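Local structure of GH18 chiitnase (Pseudoalteromonas aurantia, 6K7Z) at residues K3-Y8 and Y23-L28; P14-S19 and I62-H67; D92-A97 and T138-K143; F133-T138 and E175-E180. The protein probably hydrolyses the beta-1,4-glycosidic bonds within chitin chains, as an endochitinase of glycoside hydrolase family 18. All blocks are in the same frame, centred on the assembly; numbering follows the deposited sequence.

Contact 1: K3-Y8 and Y23-L28; sequences KTITYY and YDVVNL
K3-Y8 and Y23-L28 meet as a parallel strand pair, I5-Y8 in register with V25-L28, and form the first two staves of the (beta/alpha)8, or TIM, barrel of family 18 glycoside hydrolases. The strands run 23° apart and exchange alternating backbone bonds: T6 N gives to V25 O, N27 N to T6 O over 2.8 Å, and Y8 N to N27 O. I5, Y7, V25 and N27 face the barrel interior, whereas T6, Y8, V26 and L28 face the outer layer.

Inside, with CG anti to its carbonyl carbon (chi1 -74°), Y7 turns one face of its ring to the N27 side chain. N27 ND2 lies over that face, 3.2 Å from Y7 CZ and toward the rim, with amide and ring planes 69° apart. N27 CB adds a CH-pi contact, 3.9 Å from the Y7 ring centroid. The Y7 hydroxyl bonds D113, an aspartate of the family's DGxDxDxE motif, and W260 meets the ring obliquely. Replacing Y7 with a leucine would probably deprive D113 of this hydrogen-bond partner and the N27 amide of its aromatic face.

On the outer side, T6 CG2 stands over the centre of the Y23 ring, 3.6 Å from its centroid, and T6 OG1 and Y23 OH both bond the side-chain amide of N259. Where the pairing begins, T4 O accepts from both D24 N and V25 N, while D24 OD2 returns a bond by taking T4 N on its anti side at 3.0 Å.

Contact 2: P14-S19 and I62-H67; sequences PLINAS and IKVMQH
M65 reaches from helix 56-67 across to L15, A18 and S19, and its chain is the spine of this apolar contact. From M65 CB, which sets out along the flank of the helix, the first atom to meet the loop is CG, 4.0 Å from S19 CB. The sulfur follows: M65 SD rests 4.0 Å from the methyl of A18 and also touches V26 on the strand beneath. A bend at the last torsion (chi3 -79°) then turns the terminal methyl to L15, where M65 CE lies 3.8 Å from L15 CG and equally near L15 CD2, the two side chains crossing at about a right angle.

V64, one residue earlier, works the outer margin with its two branches. V64 CG1 lies against the CB and OG of S19, 3.7 Å from S19 OG, while V64 CG2 meets the tip of I16 at 3.8 Å from I16 CD1. The S19 hydroxyl that V64 CG1 touches is satisfied within its own segment: OG sits between the backbone N and the carbonyl carbon (chi1 73°) and donates to I16 O over 2.7 Å, nearly along the C=O axis. The same carbonyl also takes S19 N, so two bonds grip it and hold the turn closed.

L15 also touches L28, and M65 reaches V72, so both lie over the outer face of the sheet. Loop 14-19, between strands 3-8 and 25-33, thus packs beside the helix of the next beta-alpha-beta crossover, an outer-layer contact between successive connections of a TIM barrel.

Contact 3: D92-A97 and T138-K143; sequences DTAKLA and TQELRK
E140 and A97 meet base to base, and everything else in this contact is arranged round the bent glutamate. The CB atoms of A97 and E140 are 3.5 Å apart, an approach that the small alanine permits between helices whose local axes come within 8.6 Å and cross at -40°. With CG anti to its carbonyl carbon (chi1 -60°), E140 brings CG to 3.9 Å from T93 OG1, the two side chains crossing at about a right angle; the bend at the second torsion then turns the carboxylate carbon past A94, E140 CD lying 4.2 Å from A94 CB.

The carboxylate itself is held by charges on its own helix. K143 NZ forms a salt bridge with E140 OE1 over 2.8 Å, arriving from above the carboxylate plane, 36° out of it, and R144 bridges to the same oxygen. An alanine at E140 would probably leave K143 and R144 without their shared negative partner and T93 and A94 with a gap opened beside them. T93 OG1 has its polar partner in S136, while D92 caps the start of helix 93-106 by accepting K95 N on its OD1.

On the inner side of A97, L141 CD1 reaches A97 O at 3.7 Å, and the leucine also touches I152 of strand 151-154. L96 packs against F133 and L137, so these two helices, flanking strand 111-115 in the chain, lie side by side in the outer layer of the barrel over the sheet.

Contact 4: F133-T138 and E175-E180; sequences FLISLT and ELVGQE
Helix 130-144 passes the segment E175-E180 with I135 CA 6.2 Å from V177 CA, at a place where helix 169-177 gives way, around V177, to the 3-10 segment 178-180. V177 is the wedge of the contact, and its fork faces two residues one turn apart on the other helix. V177 CG1, anti to the carbonyl carbon (chi1 -61°), lies 3.6 Å from I135 CG2, which leaves V177 CG2 between the backbone N and the carbonyl carbon, against CB and CG2 of T138 at 4.0 Å from each.

I135 uses its other branch as well: its CD1 reaches over the base of L176, 3.7 Å from L176 CB. At the far end, T138 CG2 also touches E180 CB at 4.1 Å. T138 can present a methyl here because its hydroxyl points back along its helix, where OG1 donates to L134 O over 2.9 Å. T138 N reaches the same carbonyl from the opposite face of its plane, and H154 is a further partner of the hydroxyl.

The turn is secured by its own bonds, E180 N to V177 O and, from the side chain, Q179 NE2 to L176 O, which lies close to the amide plane of Q179. R142 adds a bond to E180 O.

The side-chain contacts are chiefly between aliphatic carbons, and the T138 hydroxyl, the Q179 amide and E180 O have their hydrogen bonds elsewhere, so that the fit here probably depends on side-chain shape, V177 against I135 and T138, more than on polar pairing.

From the N terminus, strand 3-8 opens contact 1, which closes over a short 14-residue loop at 23-28. That loop carries 14-19, which pairs only later with 62-67, so contacts 1 and 2 cross; they touch where V26 meets M65, joining the early strands to the outer layer. Further on, 92-97 opens contact 3, 133-138 opens contact 4, and the two close in turn at 138-143 and 175-180, again crossing. Both use helix 130-144 and share T138, tying three outer helical elements in a row. Contacts 1 and 2 lie across the chain's centre from contact 4, with about 30 Å between the centres of contacts 2 and 4.

Contact 1: K3-Y8 and Y23-L28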
loop_
_atom_site.group_PDB
_atom_site.type_symbol
_atom_site.label_atom_id
_atom_site.label_comp_id
_atom_site.label_asym_id
_atom_site.label_seq_id
_atom_site.Cartn_x
_atom_site.Cartn_y
_atom_site.Cartn_z
ATOM N N LYS A 3 3.152 -7.932 10.488
ATOM C CA LYS A 3 3.484 -6.514 10.448
ATOM C C LYS A 3 2.203 -5.710 10.543
ATOM O O LYS A 3 1.226 -6.169 10.093
ATOM C CB LYS A 3 4.055 -6.184 9.089
ATOM C CG LYS A 3 5.475 -6.583 8.794
ATOM C CD LYS A 3 5.800 -6.334 7.335
ATOM C CE LYS A 3 7.082 -7.019 6.910
ATOM N NZ LYS A 3 7.260 -8.374 7.395
ATOM N N THR A 4 2.276 -4.513 11.088
ATOM C CA THR A 4 1.166 -3.570 11.179
ATOM C C THR A 4 1.533 -2.358 10.324
ATOM O O THR A 4 2.581 -1.851 10.447
ATOM C CB THR A 4 0.798 -3.205 12.606
ATOM O OG1 THR A 4 1.927 -2.793 13.307
ATOM C CG2 THR A 4 0.162 -4.420 13.242
ATOM N N ILE A 5 0.607 -1.973 9.458
ATOM C CA ILE A 5 0.861 -0.951 8.456
ATOM C C ILE A 5 -0.311 0.020 8.451
ATOM O O ILE A 5 -1.468 -0.388 8.595
ATOM C CB ILE A 5 1.072 -1.596 7.075
ATOM C CG1 ILE A 5 2.214 -2.614 7.168
ATOM C CG2 ILE A 5 1.365 -0.540 5.996
ATOM C CD1 ILE A 5 2.600 -3.219 5.880
ATOM N N THR A 6 -0.017 1.310 8.298
ATOM C CA THR A 6 -1.092 2.280 8.152
ATOM C C THR A 6 -0.711 3.288 7.087
ATOM O O THR A 6 0.469 3.511 6.818
ATOM C CB THR A 6 -1.421 2.995 9.481
ATOM O OG1 THR A 6 -2.562 3.850 9.303
ATOM C CG2 THR A 6 -0.226 3.806 9.995
ATOM N N TYR A 7 -1.728 3.891 6.476
ATOM C CA TYR A 7 -1.553 5.031 5.584
ATOM C C TYR A 7 -1.824 6.336 6.320
ATOM O O TYR A 7 -2.782 6.444 7.089
ATOM C CB TYR A 7 -2.482 4.952 4.377
ATOM C CG TYR A 7 -2.058 3.934 3.352
ATOM C CD1 TYR A 7 -2.365 2.585 3.530
ATOM C CD2 TYR A 7 -1.349 4.313 2.227
ATOM C CE1 TYR A 7 -1.968 1.639 2.620
ATOM C CE2 TYR A 7 -0.948 3.362 1.291
ATOM C CZ TYR A 7 -1.266 2.034 1.502
ATOM O OH TYR A 7 -0.885 1.081 0.603
ATOM N N TYR A 8 -0.983 7.335 6.069
ATOM C CA TYR A 8 -1.177 8.662 6.635
ATOM C C TYR A 8 -1.500 9.613 5.490
ATOM O O TYR A 8 -0.621 9.959 4.698
ATOM C CB TYR A 8 0.056 9.106 7.409
ATOM C CG TYR A 8 -0.142 10.397 8.174
ATOM C CD1 TYR A 8 -0.727 10.380 9.426
ATOM C CD2 TYR A 8 0.260 11.619 7.653
ATOM C CE1 TYR A 8 -0.908 11.535 10.155
ATOM C CE2 TYR A 8 0.069 12.801 8.387
ATOM C CZ TYR A 8 -0.526 12.739 9.636
ATOM O OH TYR A 8 -0.728 13.881 10.407
ATOM N N TYR A 23 2.892 0.202 15.306
ATOM C CA TYR A 23 3.015 0.122 13.853
ATOM C C TYR A 23 4.429 -0.271 13.467
ATOM O O TYR A 23 5.398 0.152 14.100
ATOM C CB TYR A 23 2.679 1.450 13.170
ATOM C CG TYR A 23 1.197 1.736 13.115
ATOM C CD1 TYR A 23 0.356 0.963 12.323
ATOM C CD2 TYR A 23 0.646 2.785 13.848
ATOM C CE1 TYR A 23 -1.004 1.208 12.274
ATOM C CE2 TYR A 23 -0.710 3.047 13.804
ATOM C CZ TYR A 23 -1.529 2.258 13.014
ATOM O OH TYR A 23 -2.880 2.529 12.977
ATOM N N ASP A 24 4.542 -1.073 12.417
ATOM C CA ASP A 24 5.847 -1.349 11.840
ATOM C C ASP A 24 6.163 -0.458 10.655
ATOM O O ASP A 24 7.333 -0.109 10.450
ATOM C CB ASP A 24 5.936 -2.813 11.410
ATOM C CG ASP A 24 5.786 -3.758 12.570
ATOM O OD1 ASP A 24 6.545 -3.608 13.554
ATOM O OD2 ASP A 24 4.901 -4.634 12.508
ATOM N N VAL A 25 5.149 -0.066 9.889
ATOM C CA VAL A 25 5.341 0.679 8.648
ATOM C C VAL A 25 4.278 1.761 8.559
ATOM O O VAL A 25 3.094 1.502 8.796
ATOM C CB VAL A 25 5.240 -0.241 7.414
ATOM C CG1 VAL A 25 5.506 0.552 6.143
ATOM C CG2 VAL A 25 6.192 -1.419 7.528
ATOM N N VAL A 26 4.692 2.963 8.184
ATOM C CA VAL A 26 3.769 4.052 7.905
ATOM C C VAL A 26 3.974 4.467 6.458
ATOM O O VAL A 26 5.098 4.801 6.059
ATOM C CB VAL A 26 3.977 5.237 8.857
ATOM C CG1 VAL A 26 3.176 6.432 8.377
ATOM C CG2 VAL A 26 3.581 4.833 10.275
ATOM N N ASN A 27 2.894 4.440 5.674
ATOM C CA ASN A 27 2.907 4.880 4.286
ATOM C C ASN A 27 2.404 6.315 4.226
ATOM O O ASN A 27 1.237 6.571 4.521
ATOM C CB ASN A 27 2.017 4.007 3.400
ATOM C CG ASN A 27 2.430 2.550 3.388
ATOM O OD1 ASN A 27 3.601 2.227 3.535
ATOM N ND2 ASN A 27 1.460 1.661 3.164
ATOM N N LEU A 28 3.269 7.248 3.823
ATOM C CA LEU A 28 2.828 8.624 3.647
ATOM C C LEU A 28 2.108 8.744 2.310
ATOM O O LEU A 28 2.664 8.401 1.264
ATOM C CB LEU A 28 4.013 9.588 3.730
ATOM C CG LEU A 28 4.915 9.371 4.936
ATOM C CD1 LEU A 28 6.146 10.263 4.850
ATOM C CD2 LEU A 28 4.137 9.644 6.239
#

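Contact 2: P14-S19 and I62-H67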
loop_
_atom_site.group_PDB
_atom_site.type_symbol
_atom_site.label_atom_id
_atom_site.label_comp_id
_atom_site.label_asym_id
_atom_site.label_seq_id
_atom_site.Cartn_x
_atom_site.Cartn_y
_atom_site.Cartn_z
ATOM N N PRO A 14 -1.806 14.030 14.890
ATOM C CA PRO A 14 -0.405 14.355 14.571
ATOM C C PRO A 14 0.397 13.115 14.199
ATOM O O PRO A 14 0.272 12.061 14.824
ATOM C CB PRO A 14 0.117 14.983 15.867
ATOM C CG PRO A 14 -1.102 15.531 16.542
ATOM C CD PRO A 14 -2.234 14.605 16.181
ATOM N N LEU A 15 1.248 13.251 13.181
ATOM C CA LEU A 15 1.936 12.069 12.674
ATOM C C LEU A 15 2.851 11.457 13.721
ATOM O O LEU A 15 3.006 10.232 13.778
ATOM C CB LEU A 15 2.733 12.412 11.426
ATOM C CG LEU A 15 3.549 11.293 10.783
ATOM C CD1 LEU A 15 2.658 10.182 10.278
ATOM C CD2 LEU A 15 4.366 11.895 9.624
ATOM N N ILE A 16 3.462 12.283 14.567
ATOM C CA ILE A 16 4.389 11.746 15.543
ATOM C C ILE A 16 3.715 10.778 16.511
ATOM O O ILE A 16 4.401 9.948 17.111
ATOM C CB ILE A 16 5.079 12.901 16.293
ATOM C CG1 ILE A 16 6.359 12.404 16.983
ATOM C CG2 ILE A 16 4.105 13.567 17.245
ATOM C CD1 ILE A 16 7.386 13.467 17.165
ATOM N N ASN A 17 2.383 10.850 16.668
ATOM C CA ASN A 17 1.686 9.888 17.527
ATOM C C ASN A 17 1.962 8.451 17.107
ATOM O O ASN A 17 1.924 7.543 17.948
ATOM C CB ASN A 17 0.167 10.137 17.530
ATOM C CG ASN A 17 -0.235 11.340 18.390
ATOM O OD1 ASN A 17 0.565 12.246 18.616
ATOM N ND2 ASN A 17 -1.479 11.355 18.854
ATOM N N ALA A 18 2.225 8.220 15.818
ATOM C CA ALA A 18 2.449 6.860 15.349
ATOM C C ALA A 18 3.718 6.260 15.939
ATOM O O ALA A 18 3.802 5.039 16.090
ATOM C CB ALA A 18 2.509 6.825 13.821
ATOM N N SER A 19 4.701 7.099 16.294
ATOM C CA SER A 19 5.953 6.607 16.864
ATOM C C SER A 19 5.757 5.896 18.199
ATOM O O SER A 19 6.630 5.125 18.607
ATOM C CB SER A 19 6.940 7.765 17.050
ATOM O OG SER A 19 6.526 8.575 18.139
ATOM N N ILE A 62 9.081 11.700 10.948
ATOM C CA ILE A 62 9.729 10.593 10.251
ATOM C C ILE A 62 10.999 10.172 10.980
ATOM O O ILE A 62 11.272 8.974 11.148
ATOM C CB ILE A 62 10.025 10.989 8.791
ATOM C CG1 ILE A 62 8.721 11.269 8.028
ATOM C CG2 ILE A 62 10.885 9.918 8.114
ATOM C CD1 ILE A 62 8.914 11.969 6.697
ATOM N N LYS A 63 11.806 11.147 11.410
ATOM C CA LYS A 63 13.030 10.819 12.135
ATOM C C LYS A 63 12.718 10.100 13.438
ATOM O O LYS A 63 13.384 9.120 13.790
ATOM C CB LYS A 63 13.841 12.085 12.413
ATOM C CG LYS A 63 14.468 12.723 11.186
ATOM C CD LYS A 63 15.178 14.023 11.568
ATOM C CE LYS A 63 15.594 14.822 10.336
ATOM N NZ LYS A 63 16.078 16.194 10.702
ATOM N N VAL A 64 11.698 10.565 14.163
ATOM C CA VAL A 64 11.338 9.947 15.431
ATOM C C VAL A 64 10.822 8.531 15.213
ATOM O O VAL A 64 11.181 7.603 15.950
ATOM C CB VAL A 64 10.306 10.819 16.165
ATOM C CG1 VAL A 64 9.775 10.091 17.388
ATOM C CG2 VAL A 64 10.934 12.163 16.559
ATOM N N MET A 65 9.965 8.345 14.204
ATOM C CA MET A 65 9.487 7.006 13.872
ATOM C C MET A 65 10.647 6.079 13.534
ATOM O O MET A 65 10.722 4.947 14.028
ATOM C CB MET A 65 8.498 7.075 12.706
ATOM C CG MET A 65 7.112 7.593 13.091
ATOM S SD MET A 65 5.899 7.389 11.747
ATOM C CE MET A 65 6.339 8.779 10.699
ATOM N N GLN A 66 11.565 6.553 12.692
ATOM C CA GLN A 66 12.722 5.750 12.313
ATOM C C GLN A 66 13.611 5.443 13.513
ATOM O O GLN A 66 14.157 4.337 13.614
ATOM C CB GLN A 66 13.502 6.460 11.212
ATOM C CG GLN A 66 12.818 6.316 9.857
ATOM C CD GLN A 66 13.408 7.205 8.793
ATOM O OE1 GLN A 66 14.044 8.217 9.092
ATOM N NE2 GLN A 66 13.187 6.843 7.536
ATOM N N HIS A 67 13.728 6.362 14.460
ATOM C CA HIS A 67 14.522 6.113 15.701
ATOM C C HIS A 67 13.894 4.966 16.454
ATOM O O HIS A 67 14.553 4.268 17.163
ATOM C CB HIS A 67 14.551 7.363 16.604
ATOM C CG HIS A 67 15.256 7.220 17.936
ATOM N ND1 HIS A 67 16.600 6.934 18.064
ATOM C CD2 HIS A 67 14.823 7.484 19.190
ATOM C CE1 HIS A 67 16.926 6.919 19.337
ATOM N NE2 HIS A 67 15.868 7.266 20.041
#

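Contact 3: D92-A97 and T138-K143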
loop_
_atom_site.group_PDB
_atom_site.type_symbol
_atom_site.label_atom_id
_atom_site.label_comp_id
_atom_site.label_asym_id
_atom_site.label_seq_id
_atom_site.Cartn_x
_atom_site.Cartn_y
_atom_site.Cartn_z
ATOM N N ASP A 92 8.183 5.487 -20.144
ATOM C CA ASP A 92 9.528 5.697 -19.615
ATOM C C ASP A 92 9.577 5.384 -18.120
ATOM O O ASP A 92 9.697 6.290 -17.286
ATOM C CB ASP A 92 9.997 7.128 -19.904
ATOM C CG ASP A 92 11.500 7.307 -19.735
ATOM O OD1 ASP A 92 12.145 6.462 -19.081
ATOM O OD2 ASP A 92 12.037 8.303 -20.260
ATOM N N THR A 93 9.494 4.096 -17.772
ATOM C CA THR A 93 9.504 3.709 -16.364
ATOM C C THR A 93 10.842 3.998 -15.701
ATOM O O THR A 93 10.891 4.196 -14.486
ATOM C CB THR A 93 9.167 2.221 -16.210
ATOM O OG1 THR A 93 10.164 1.431 -16.881
ATOM C CG2 THR A 93 7.804 1.937 -16.801
ATOM N N ALA A 94 11.939 4.013 -16.464
ATOM C CA ALA A 94 13.228 4.269 -15.836
ATOM C C ALA A 94 13.290 5.693 -15.306
ATOM O O ALA A 94 13.839 5.939 -14.228
ATOM C CB ALA A 94 14.364 3.998 -16.823
ATOM N N LYS A 95 12.709 6.638 -16.046
ATOM C CA LYS A 95 12.673 8.021 -15.600
ATOM C C LYS A 95 11.804 8.168 -14.362
ATOM O O LYS A 95 12.184 8.860 -13.409
ATOM C CB LYS A 95 12.163 8.916 -16.731
ATOM C CG LYS A 95 12.167 10.393 -16.404
ATOM C CD LYS A 95 11.904 11.246 -17.651
ATOM C CE LYS A 95 12.142 12.727 -17.348
ATOM N NZ LYS A 95 11.735 13.650 -18.455
ATOM N N LEU A 96 10.636 7.521 -14.363
ATOM C CA LEU A 96 9.783 7.513 -13.181
ATOM C C LEU A 96 10.515 6.898 -11.994
ATOM O O LEU A 96 10.536 7.469 -10.894
ATOM C CB LEU A 96 8.492 6.749 -13.485
ATOM C CG LEU A 96 7.520 6.564 -12.316
ATOM C CD1 LEU A 96 7.054 7.913 -11.795
ATOM C CD2 LEU A 96 6.326 5.708 -12.720
ATOM N N ALA A 97 11.156 5.744 -12.213
ATOM C CA ALA A 97 11.886 5.087 -11.132
ATOM C C ALA A 97 12.944 6.005 -10.543
ATOM O O ALA A 97 13.108 6.073 -9.318
ATOM C CB ALA A 97 12.527 3.797 -11.635
ATOM N N THR A 138 8.668 -1.917 -11.056
ATOM C CA THR A 138 9.244 -2.605 -9.906
ATOM C C THR A 138 10.715 -2.928 -10.136
ATOM O O THR A 138 11.551 -2.685 -9.258
ATOM C CB THR A 138 8.450 -3.874 -9.587
ATOM O OG1 THR A 138 7.122 -3.519 -9.178
ATOM C CG2 THR A 138 9.116 -4.650 -8.461
ATOM N N GLN A 139 11.060 -3.424 -11.328
ATOM C CA GLN A 139 12.444 -3.785 -11.607
ATOM C C GLN A 139 13.350 -2.563 -11.538
ATOM O O GLN A 139 14.426 -2.604 -10.928
ATOM C CB GLN A 139 12.541 -4.451 -12.979
ATOM C CG GLN A 139 12.018 -5.880 -13.014
ATOM C CD GLN A 139 11.931 -6.443 -14.423
ATOM O OE1 GLN A 139 11.842 -5.697 -15.397
ATOM N NE2 GLN A 139 11.944 -7.768 -14.533
ATOM N N GLU A 140 12.929 -1.462 -12.160
ATOM C CA GLU A 140 13.767 -0.270 -12.192
ATOM C C GLU A 140 13.894 0.352 -10.812
ATOM O O GLU A 140 14.951 0.881 -10.452
ATOM C CB GLU A 140 13.193 0.740 -13.183
ATOM C CG GLU A 140 13.113 0.224 -14.599
ATOM C CD GLU A 140 14.474 0.155 -15.256
ATOM O OE1 GLU A 140 15.471 0.590 -14.624
ATOM O OE2 GLU A 140 14.540 -0.313 -16.406
ATOM N N LEU A 141 12.822 0.303 -10.027
ATOM C CA LEU A 141 12.873 0.844 -8.677
ATOM C C LEU A 141 13.781 0.003 -7.790
ATOM O O LEU A 141 14.586 0.547 -7.020
ATOM C CB LEU A 141 11.453 0.910 -8.118
ATOM C CG LEU A 141 11.005 1.957 -7.103
ATOM C CD1 LEU A 141 11.508 3.338 -7.447
ATOM C CD2 LEU A 141 9.479 1.944 -7.062
ATOM N N ARG A 142 13.673 -1.323 -7.902
ATOM C CA ARG A 142 14.457 -2.230 -7.070
ATOM C C ARG A 142 15.938 -2.126 -7.387
ATOM O O ARG A 142 16.779 -2.266 -6.489
ATOM C CB ARG A 142 13.963 -3.668 -7.263
ATOM C CG ARG A 142 14.718 -4.712 -6.451
ATOM C CD ARG A 142 14.770 -4.310 -4.979
ATOM N NE ARG A 142 13.574 -4.729 -4.268
ATOM C CZ ARG A 142 13.200 -4.243 -3.089
ATOM N NH1 ARG A 142 13.919 -3.306 -2.491
ATOM N NH2 ARG A 142 12.101 -4.695 -2.509
ATOM N N LYS A 143 16.259 -1.871 -8.657
ATOM C CA LYS A 143 17.625 -1.578 -9.067
ATOM C C LYS A 143 18.199 -0.411 -8.273
ATOM O O LYS A 143 19.340 -0.471 -7.796
ATOM C CB LYS A 143 17.626 -1.289 -10.569
ATOM C CG LYS A 143 18.970 -0.945 -11.171
ATOM C CD LYS A 143 18.803 -0.448 -12.614
ATOM C CE LYS A 143 18.136 -1.491 -13.497
ATOM N NZ LYS A 143 17.812 -0.928 -14.852
#

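Contact 4: F133-T138 and E175-E180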
loop_
_atom_site.group_PDB
_atom_site.type_symbol
_atom_site.label_atom_id
_atom_site.label_comp_id
_atom_site.label_asym_id
_atom_site.label_seq_id
_atom_site.Cartn_x
_atom_site.Cartn_y
_atom_site.Cartn_z
ATOM N N PHE A 133 3.737 -2.433 -17.051
ATOM C CA PHE A 133 4.145 -1.197 -16.390
ATOM C C PHE A 133 4.600 -1.476 -14.964
ATOM O O PHE A 133 5.684 -1.051 -14.546
ATOM C CB PHE A 133 2.993 -0.195 -16.398
ATOM C CG PHE A 133 3.218 0.987 -15.493
ATOM C CD1 PHE A 133 4.229 1.900 -15.758
ATOM C CD2 PHE A 133 2.411 1.194 -14.382
ATOM C CE1 PHE A 133 4.434 2.990 -14.932
ATOM C CE2 PHE A 133 2.607 2.281 -13.542
ATOM C CZ PHE A 133 3.624 3.186 -13.813
ATOM N N LEU A 134 3.780 -2.201 -14.204
ATOM C CA LEU A 134 4.138 -2.501 -12.826
ATOM C C LEU A 134 5.364 -3.398 -12.754
ATOM O O LEU A 134 6.206 -3.238 -11.867
ATOM C CB LEU A 134 2.950 -3.141 -12.131
ATOM C CG LEU A 134 1.786 -2.169 -11.997
ATOM C CD1 LEU A 134 0.567 -2.939 -11.531
ATOM C CD2 LEU A 134 2.128 -1.070 -11.006
ATOM N N ILE A 135 5.486 -4.345 -13.681
ATOM C CA ILE A 135 6.675 -5.195 -13.719
ATOM C C ILE A 135 7.924 -4.357 -13.972
ATOM O O ILE A 135 8.914 -4.455 -13.240
ATOM C CB ILE A 135 6.503 -6.291 -14.782
ATOM C CG1 ILE A 135 5.493 -7.321 -14.280
ATOM C CG2 ILE A 135 7.852 -6.926 -15.161
ATOM C CD1 ILE A 135 4.971 -8.236 -15.361
ATOM N N SER A 136 7.895 -3.525 -15.009
ATOM C CA SER A 136 9.063 -2.700 -15.328
ATOM C C SER A 136 9.353 -1.686 -14.229
ATOM O O SER A 136 10.514 -1.484 -13.852
ATOM C CB SER A 136 8.858 -1.989 -16.666
ATOM O OG SER A 136 9.944 -1.102 -16.918
ATOM N N LEU A 137 8.318 -1.009 -13.722
ATOM C CA LEU A 137 8.541 -0.053 -12.643
ATOM C C LEU A 137 9.162 -0.730 -11.423
ATOM O O LEU A 137 10.104 -0.199 -10.825
ATOM C CB LEU A 137 7.233 0.638 -12.262
ATOM C CG LEU A 137 7.361 1.626 -11.101
ATOM C CD1 LEU A 137 8.317 2.762 -11.451
ATOM C CD2 LEU A 137 5.986 2.165 -10.672
ATOM N N THR A 138 8.668 -1.917 -11.056
ATOM C CA THR A 138 9.244 -2.605 -9.906
ATOM C C THR A 138 10.715 -2.928 -10.136
ATOM O O THR A 138 11.551 -2.685 -9.258
ATOM C CB THR A 138 8.450 -3.874 -9.587
ATOM O OG1 THR A 138 7.122 -3.519 -9.178
ATOM C CG2 THR A 138 9.116 -4.650 -8.461
ATOM N N GLU A 175 3.990 -13.079 -10.628
ATOM C CA GLU A 175 4.663 -14.165 -11.330
ATOM C C GLU A 175 5.998 -13.732 -11.916
ATOM O O GLU A 175 6.940 -14.527 -11.946
ATOM C CB GLU A 175 3.756 -14.704 -12.424
ATOM C CG GLU A 175 2.725 -15.668 -11.861
ATOM C CD GLU A 175 1.624 -15.986 -12.832
ATOM O OE1 GLU A 175 1.501 -15.298 -13.868
ATOM O OE2 GLU A 175 0.873 -16.926 -12.543
ATOM N N LEU A 176 6.110 -12.485 -12.367
ATOM C CA LEU A 176 7.337 -12.012 -13.000
ATOM C C LEU A 176 8.311 -11.343 -12.040
ATOM O O LEU A 176 9.525 -11.507 -12.204
ATOM C CB LEU A 176 7.006 -11.047 -14.140
ATOM C CG LEU A 176 6.827 -11.684 -15.529
ATOM C CD1 LEU A 176 8.104 -12.411 -15.940
ATOM C CD2 LEU A 176 5.640 -12.625 -15.570
ATOM N N VAL A 177 7.828 -10.589 -11.042
ATOM C CA VAL A 177 8.724 -9.808 -10.187
ATOM C C VAL A 177 8.353 -9.909 -8.709
ATOM O O VAL A 177 8.845 -9.125 -7.891
ATOM C CB VAL A 177 8.757 -8.322 -10.603
ATOM C CG1 VAL A 177 9.265 -8.155 -12.044
ATOM C CG2 VAL A 177 7.375 -7.663 -10.391
ATOM N N GLY A 178 7.505 -10.873 -8.348
ATOM C CA GLY A 178 7.132 -11.025 -6.949
ATOM C C GLY A 178 8.319 -11.142 -6.014
ATOM O O GLY A 178 8.268 -10.675 -4.870
ATOM N N GLN A 179 9.411 -11.750 -6.486
ATOM C CA GLN A 179 10.599 -11.894 -5.656
ATOM C C GLN A 179 11.232 -10.553 -5.305
ATOM O O GLN A 179 12.017 -10.480 -4.353
ATOM C CB GLN A 179 11.617 -12.799 -6.357
ATOM C CG GLN A 179 12.261 -12.195 -7.606
ATOM C CD GLN A 179 11.360 -12.197 -8.845
ATOM O OE1 GLN A 179 10.254 -12.751 -8.844
ATOM N NE2 GLN A 179 11.851 -11.583 -9.923
ATOM N N GLU A 180 10.899 -9.488 -6.030
ATOM C CA GLU A 180 11.457 -8.167 -5.785
ATOM C C GLU A 180 10.541 -7.268 -4.966
ATOM O O GLU A 180 10.917 -6.132 -4.662
ATOM C CB GLU A 180 11.788 -7.494 -7.117
ATOM C CG GLU A 180 12.840 -8.261 -7.908
ATOM C CD GLU A 180 13.213 -7.588 -9.202
ATOM O OE1 GLU A 180 12.850 -6.409 -9.404
ATOM O OE2 GLU A 180 13.881 -8.244 -10.028
#